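Long-range contacts in adapter protein MecA 2 (Bacillus subtilis, PDB 3JTN), which targets unfolded and aggregated proteins, and the competence factor ComK, to the ClpC protease, its C-terminal domain being the part that interacts with ClpC: residues I4-S9 with Q36-L41; T29-D34 with G74-D79. All coordinates share one frame; numbering follows the deposited sequence.

Contact 1: I4-S9 with Q36-L41; sequences IYQFHS and QYFLSL
Phe-7 lays the edge of its ring along the backbone of the strand 36-41 and ends against Leu-39, with Phe-7 CE2 3.4 Å from Leu-39 CB. With CG anti to its own carbonyl carbon (chi1 -67°), the ring swings towards the neighbouring strand edge first, so that Tyr-37 O and Leu-39 N lie in the ring plane. Leu-39 sends its isobutyl group out on the same side of the sheet, where helix 10-22 covers both residues through Leu-16.

Beneath these side chains the two strands run antiparallel. Tyr-5 and Leu-39 form a hydrogen-bonded pair, Tyr-5 N reaching Leu-39 O at 2.9 Å and Leu-39 N reaching Tyr-5 O at 3.0 Å.

Ile-4, Gln-6 and Phe-38 occupy the other face. Gln-6 CB packs against the ring of Phe-38, 3.4 Å from Phe-38 CE1, while Ile-4 CG2 rests 4.1 Å from Phe-38 CB; Leu-70 of helix 67-73 touches both Ile-4 and Phe-38. Gln-6 carries CG between its backbone N and carbonyl carbon (chi1 63°), and from there the extended chain brings Gln-6 NE2 to 2.6 Å from Gln-36 OE1. This bond is short and bent at the hydrogen (137°); the two amide planes are steeply turned against each other, and the donor lies tilted from the carbonyl plane of Gln-36.

The pairing lies within a sheet that has helices on both faces, Phe-7 and Leu-39 serving one helical layer and Ile-4 and Phe-38 the other: an antiparallel pairing of inner strands in the alpha+beta C-terminal domain of MecA 2.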
loop_
_atom_site.group_PDB
_atom_site.type_symbol
_atom_site.label_atom_id
_atom_site.label_comp_id
_atom_site.label_asym_id
_atom_site.label_seq_id
_atom_site.Cartn_x
_atom_site.Cartn_y
_atom_site.Cartn_z
ATOM N N ILE A 4 -6.241 3.638 0.447
ATOM C CA ILE A 4 -4.998 4.226 -0.015
ATOM C C ILE A 4 -4.348 4.905 1.171
ATOM O O ILE A 4 -4.954 5.767 1.812
ATOM C CB ILE A 4 -5.231 5.299 -1.092
ATOM C CG1 ILE A 4 -6.145 4.771 -2.196
ATOM C CG2 ILE A 4 -3.916 5.762 -1.680
ATOM C CD1 ILE A 4 -6.388 5.766 -3.328
ATOM N N TYR A 5 -3.113 4.521 1.467
ATOM C CA TYR A 5 -2.371 5.187 2.516
ATOM C C TYR A 5 -1.168 5.883 1.923
ATOM O O TYR A 5 -0.586 5.395 0.964
ATOM C CB TYR A 5 -1.959 4.194 3.610
ATOM C CG TYR A 5 -2.927 4.201 4.765
ATOM C CD1 TYR A 5 -2.488 4.400 6.067
ATOM C CD2 TYR A 5 -4.290 4.049 4.548
ATOM C CE1 TYR A 5 -3.375 4.422 7.120
ATOM C CE2 TYR A 5 -5.191 4.072 5.599
ATOM C CZ TYR A 5 -4.727 4.267 6.882
ATOM O OH TYR A 5 -5.609 4.287 7.940
ATOM N N GLN A 6 -0.827 7.049 2.458
ATOM C CA GLN A 6 0.420 7.679 2.085
ATOM C C GLN A 6 1.461 7.233 3.091
ATOM O O GLN A 6 1.132 6.826 4.207
ATOM C CB GLN A 6 0.291 9.203 2.045
ATOM C CG GLN A 6 -0.038 9.873 3.353
ATOM C CD GLN A 6 -0.281 11.362 3.172
ATOM O OE1 GLN A 6 -1.090 11.965 3.879
ATOM N NE2 GLN A 6 0.402 11.960 2.202
ATOM N N PHE A 7 2.719 7.299 2.695
ATOM C CA PHE A 7 3.784 6.789 3.539
ATOM C C PHE A 7 4.918 7.787 3.655
ATOM O O PHE A 7 5.221 8.511 2.707
ATOM C CB PHE A 7 4.255 5.425 3.030
ATOM C CG PHE A 7 3.218 4.356 3.184
ATOM C CD1 PHE A 7 3.153 3.596 4.345
ATOM C CD2 PHE A 7 2.269 4.145 2.195
ATOM C CE1 PHE A 7 2.179 2.634 4.500
ATOM C CE2 PHE A 7 1.293 3.182 2.346
ATOM C CZ PHE A 7 1.243 2.426 3.492
ATOM N N HIS A 8 5.509 7.861 4.840
ATOM C CA HIS A 8 6.584 8.801 5.066
ATOM C C HIS A 8 7.722 8.474 4.105
ATOM O O HIS A 8 8.179 9.334 3.353
ATOM C CB HIS A 8 7.048 8.741 6.518
ATOM C CG HIS A 8 8.311 9.496 6.767
ATOM N ND1 HIS A 8 8.416 10.853 6.556
ATOM C CD2 HIS A 8 9.527 9.083 7.193
ATOM C CE1 HIS A 8 9.644 11.246 6.846
ATOM N NE2 HIS A 8 10.337 10.192 7.237
ATOM N N SER A 9 8.158 7.218 4.117
ATOM C CA SER A 9 9.176 6.759 3.183
ATOM C C SER A 9 8.815 5.401 2.608
ATOM O O SER A 9 7.964 4.699 3.151
ATOM C CB SER A 9 10.544 6.684 3.866
ATOM O OG SER A 9 10.483 5.878 5.023
ATOM N N GLN A 36 5.846 11.446 -2.550
ATOM C CA GLN A 36 5.485 10.441 -1.559
ATOM C C GLN A 36 5.043 9.153 -2.212
ATOM O O GLN A 36 4.609 9.142 -3.358
ATOM C CB GLN A 36 4.397 10.949 -0.606
ATOM C CG GLN A 36 4.943 11.591 0.655
ATOM C CD GLN A 36 3.907 11.680 1.757
ATOM O OE1 GLN A 36 2.800 11.159 1.627
ATOM N NE2 GLN A 36 4.268 12.333 2.858
ATOM N N TYR A 37 5.161 8.069 -1.462
ATOM C CA TYR A 37 4.685 6.767 -1.889
ATOM C C TYR A 37 3.294 6.502 -1.343
ATOM O O TYR A 37 2.980 6.832 -0.202
ATOM C CB TYR A 37 5.641 5.679 -1.400
ATOM C CG TYR A 37 6.925 5.691 -2.155
ATOM C CD1 TYR A 37 7.011 5.087 -3.404
ATOM C CD2 TYR A 37 8.033 6.353 -1.657
ATOM C CE1 TYR A 37 8.162 5.107 -4.116
ATOM C CE2 TYR A 37 9.207 6.388 -2.367
ATOM C CZ TYR A 37 9.261 5.761 -3.595
ATOM O OH TYR A 37 10.411 5.775 -4.312
ATOM N N PHE A 38 2.461 5.882 -2.158
ATOM C CA PHE A 38 1.126 5.530 -1.729
ATOM C C PHE A 38 0.907 4.069 -2.005
ATOM O O PHE A 38 1.386 3.531 -3.004
ATOM C CB PHE A 38 0.078 6.366 -2.481
ATOM C CG PHE A 38 0.219 7.841 -2.257
ATOM C CD1 PHE A 38 -0.622 8.507 -1.380
ATOM C CD2 PHE A 38 1.195 8.560 -2.917
ATOM C CE1 PHE A 38 -0.497 9.863 -1.174
ATOM C CE2 PHE A 38 1.325 9.919 -2.715
ATOM C CZ PHE A 38 0.485 10.574 -1.839
ATOM N N LEU A 39 0.180 3.424 -1.115
ATOM C CA LEU A 39 -0.220 2.059 -1.349
ATOM C C LEU A 39 -1.720 2.023 -1.464
ATOM O O LEU A 39 -2.440 2.651 -0.685
ATOM C CB LEU A 39 0.240 1.151 -0.219
ATOM C CG LEU A 39 -0.120 -0.327 -0.343
ATOM C CD1 LEU A 39 0.785 -1.048 -1.310
ATOM C CD2 LEU A 39 -0.016 -0.962 1.020
ATOM N N SER A 40 -2.185 1.289 -2.456
ATOM C CA SER A 40 -3.603 1.090 -2.646
ATOM C C SER A 40 -3.793 -0.390 -2.520
ATOM O O SER A 40 -3.013 -1.159 -3.082
ATOM C CB SER A 40 -4.020 1.537 -4.045
ATOM O OG SER A 40 -5.273 0.970 -4.389
ATOM N N LEU A 41 -4.803 -0.793 -1.761
ATOM C CA LEU A 41 -5.151 -2.197 -1.637
ATOM C C LEU A 41 -6.579 -2.351 -2.121
ATOM O O LEU A 41 -7.419 -1.482 -1.883
ATOM C CB LEU A 41 -5.040 -2.672 -0.182
ATOM C CG LEU A 41 -3.658 -2.750 0.464
ATOM C CD1 LEU A 41 -3.807 -3.149 1.916
ATOM C CD2 LEU A 41 -2.742 -3.726 -0.262
#

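Contact 2: T29-D34 with G74-D79; sequences TVYHYD and GKLIMD
The strand 29-33 pairs antiparallel with residues 75-78 through a classic beta bulge, in which Ile-77 and Met-78 both face Val-30 and the register slips by one residue. Val-30 O takes two bonds there, from Ile-77 N at 2.9 Å and from Met-78 N at 3.2 Å, the latter directed at a lone pair. Beyond the bulge the regular ladder resumes, with His-32 and Lys-75 exchanging two backbone bonds.

The side chain of Val-30 divides its methyls between the two bulge residues. Val-30 CG1, anti to the backbone N (chi1 174°), lies 3.9 Å from Ile-77 CB, whereas Val-30 CG2 lies 4.0 Å from Met-78 CE, the valine and methionine running side by side in the same direction. Ile-13 of helix 10-22 and Ala-82 of helix 82-87 also touch Val-30. The bulge lies in the last pairing of a five-stranded antiparallel sheet, where residues 75-78 form an outermost strand within the chain and lead on to the C-terminal helix 82-87.

On the face of Tyr-31 and Leu-76, Leu-76 CD1 is 3.7 Å from Tyr-31 CE1, and Leu-76 CD1 also meets Thr-29 CG2 at 3.6 Å. The other branch of Thr-29 is polar: Thr-29 OG1 accepts a hydrogen bond from the backbone N of Gly-80. A valine in place of Thr-29 would probably leave that Gly-80 N-H without its acceptor. Farther along, the ring of Tyr-33 meets the bare backbone of Gly-74, with Tyr-33 CD1 3.8 Å from Gly-74 CA.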
loop_
_atom_site.group_PDB
_atom_site.type_symbol
_atom_site.label_atom_id
_atom_site.label_comp_id
_atom_site.label_asym_id
_atom_site.label_seq_id
_atom_site.Cartn_x
_atom_site.Cartn_y
_atom_site.Cartn_z
ATOM N N THR A 29 -0.968 -1.919 -4.659
ATOM C CA THR A 29 -0.424 -1.126 -5.735
ATOM C C THR A 29 0.260 0.088 -5.159
ATOM O O THR A 29 -0.366 0.909 -4.490
ATOM C CB THR A 29 -1.510 -0.690 -6.699
ATOM O OG1 THR A 29 -1.897 -1.818 -7.490
ATOM C CG2 THR A 29 -0.984 0.408 -7.609
ATOM N N VAL A 30 1.555 0.191 -5.408
ATOM C CA VAL A 30 2.326 1.323 -4.921
ATOM C C VAL A 30 2.416 2.401 -5.980
ATOM O O VAL A 30 2.821 2.130 -7.108
ATOM C CB VAL A 30 3.755 0.906 -4.528
ATOM C CG1 VAL A 30 4.590 2.136 -4.172
ATOM C CG2 VAL A 30 3.718 -0.091 -3.376
ATOM N N TYR A 31 2.040 3.621 -5.605
ATOM C CA TYR A 31 2.206 4.781 -6.465
ATOM C C TYR A 31 3.222 5.737 -5.867
ATOM O O TYR A 31 3.380 5.791 -4.657
ATOM C CB TYR A 31 0.887 5.533 -6.614
ATOM C CG TYR A 31 -0.201 4.755 -7.299
ATOM C CD1 TYR A 31 -0.262 4.681 -8.685
ATOM C CD2 TYR A 31 -1.178 4.103 -6.563
ATOM C CE1 TYR A 31 -1.273 3.967 -9.324
ATOM C CE2 TYR A 31 -2.192 3.391 -7.188
ATOM C CZ TYR A 31 -2.233 3.325 -8.568
ATOM O OH TYR A 31 -3.243 2.613 -9.188
ATOM N N HIS A 32 3.904 6.497 -6.722
ATOM C CA HIS A 32 4.706 7.619 -6.255
ATOM C C HIS A 32 4.089 8.883 -6.808
ATOM O O HIS A 32 3.933 9.034 -8.013
ATOM C CB HIS A 32 6.169 7.511 -6.694
ATOM C CG HIS A 32 7.018 8.644 -6.210
ATOM N ND1 HIS A 32 7.475 8.729 -4.912
ATOM C CD2 HIS A 32 7.484 9.745 -6.843
ATOM C CE1 HIS A 32 8.191 9.830 -4.768
ATOM N NE2 HIS A 32 8.212 10.465 -5.927
ATOM N N TYR A 33 3.730 9.793 -5.922
ATOM C CA TYR A 33 3.072 11.011 -6.337
ATOM C C TYR A 33 3.456 12.136 -5.392
ATOM O O TYR A 33 3.427 11.966 -4.174
ATOM C CB TYR A 33 1.551 10.801 -6.368
ATOM C CG TYR A 33 0.766 12.062 -6.627
ATOM C CD1 TYR A 33 0.656 12.588 -7.911
ATOM C CD2 TYR A 33 0.139 12.736 -5.587
ATOM C CE1 TYR A 33 -0.055 13.742 -8.148
ATOM C CE2 TYR A 33 -0.578 13.897 -5.815
ATOM C CZ TYR A 33 -0.671 14.393 -7.096
ATOM O OH TYR A 33 -1.386 15.547 -7.324
ATOM N N ASP A 34 3.841 13.279 -5.952
ATOM C CA ASP A 34 4.164 14.443 -5.138
ATOM C C ASP A 34 5.238 14.117 -4.090
ATOM O O ASP A 34 5.133 14.526 -2.933
ATOM C CB ASP A 34 2.897 14.967 -4.452
ATOM C CG ASP A 34 2.961 16.452 -4.148
ATOM O OD1 ASP A 34 3.369 17.231 -5.039
ATOM O OD2 ASP A 34 2.585 16.838 -3.016
ATOM N N GLY A 74 0.027 10.099 -10.941
ATOM C CA GLY A 74 1.106 9.549 -10.136
ATOM C C GLY A 74 1.970 8.572 -10.914
ATOM O O GLY A 74 1.669 8.240 -12.060
ATOM N N LYS A 75 3.048 8.110 -10.292
ATOM C CA LYS A 75 3.922 7.122 -10.913
ATOM C C LYS A 75 3.605 5.721 -10.387
ATOM O O LYS A 75 3.574 5.487 -9.175
ATOM C CB LYS A 75 5.400 7.483 -10.679
ATOM C CG LYS A 75 6.419 6.489 -11.247
ATOM C CD LYS A 75 6.287 6.312 -12.764
ATOM C CE LYS A 75 7.306 5.299 -13.304
ATOM N NZ LYS A 75 6.855 4.639 -14.562
ATOM N N LEU A 76 3.354 4.796 -11.306
ATOM C CA LEU A 76 3.031 3.424 -10.939
ATOM C C LEU A 76 4.318 2.656 -10.679
ATOM O O LEU A 76 5.106 2.396 -11.586
ATOM C CB LEU A 76 2.206 2.746 -12.041
ATOM C CG LEU A 76 1.770 1.292 -11.850
ATOM C CD1 LEU A 76 0.810 1.158 -10.672
ATOM C CD2 LEU A 76 1.116 0.773 -13.136
ATOM N N ILE A 77 4.539 2.300 -9.426
ATOM C CA ILE A 77 5.763 1.615 -9.070
ATOM C C ILE A 77 5.504 0.120 -9.099
ATOM O O ILE A 77 6.293 -0.653 -9.645
ATOM C CB ILE A 77 6.262 2.038 -7.675
ATOM C CG1 ILE A 77 6.218 3.557 -7.541
ATOM C CG2 ILE A 77 7.674 1.535 -7.449
ATOM C CD1 ILE A 77 7.101 4.252 -8.544
ATOM N N MET A 78 4.391 -0.283 -8.499
ATOM C CA MET A 78 4.060 -1.690 -8.428
ATOM C C MET A 78 2.566 -1.858 -8.555
ATOM O O MET A 78 1.806 -1.337 -7.742
ATOM C CB MET A 78 4.544 -2.286 -7.109
ATOM C CG MET A 78 6.014 -2.068 -6.852
ATOM S SD MET A 78 6.509 -2.606 -5.205
ATOM C CE MET A 78 7.332 -1.124 -4.677
ATOM N N ASP A 79 2.143 -2.582 -9.584
ATOM C CA ASP A 79 0.724 -2.797 -9.810
ATOM C C ASP A 79 0.295 -4.172 -9.333
ATOM O O ASP A 79 0.655 -5.183 -9.941
ATOM C CB ASP A 79 0.380 -2.646 -11.296
ATOM C CG ASP A 79 -1.095 -2.905 -11.584
ATOM O OD1 ASP A 79 -1.952 -2.192 -11.010
ATOM O OD2 ASP A 79 -1.396 -3.819 -12.387
#

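Overall arrangement
Strands 29-33 and 36-41, consecutive in the chain and adjacent in the sheet, join the two contacts, whose centres lie about 8 Å apart. Probable hydrogen bonds link them, from Phe-38 N to Tyr-31 O and from Thr-29 N to Ser-40 O. Contact 1 lies deeper, its centre about 5 Å from that of the chain; contact 2, at about 10 Å, forms an edge pairing of the sheet and includes several exposed residues. Although the buried areas are almost equal, the chemistry differs: two phenylalanine rings and a glutamine pair supplement regular pairing in contact 1, whereas contact 2 combines a bulged backbone ladder with mainly aliphatic packing and some tyrosine contacts. Helices 10-22 and 67-73 touch both.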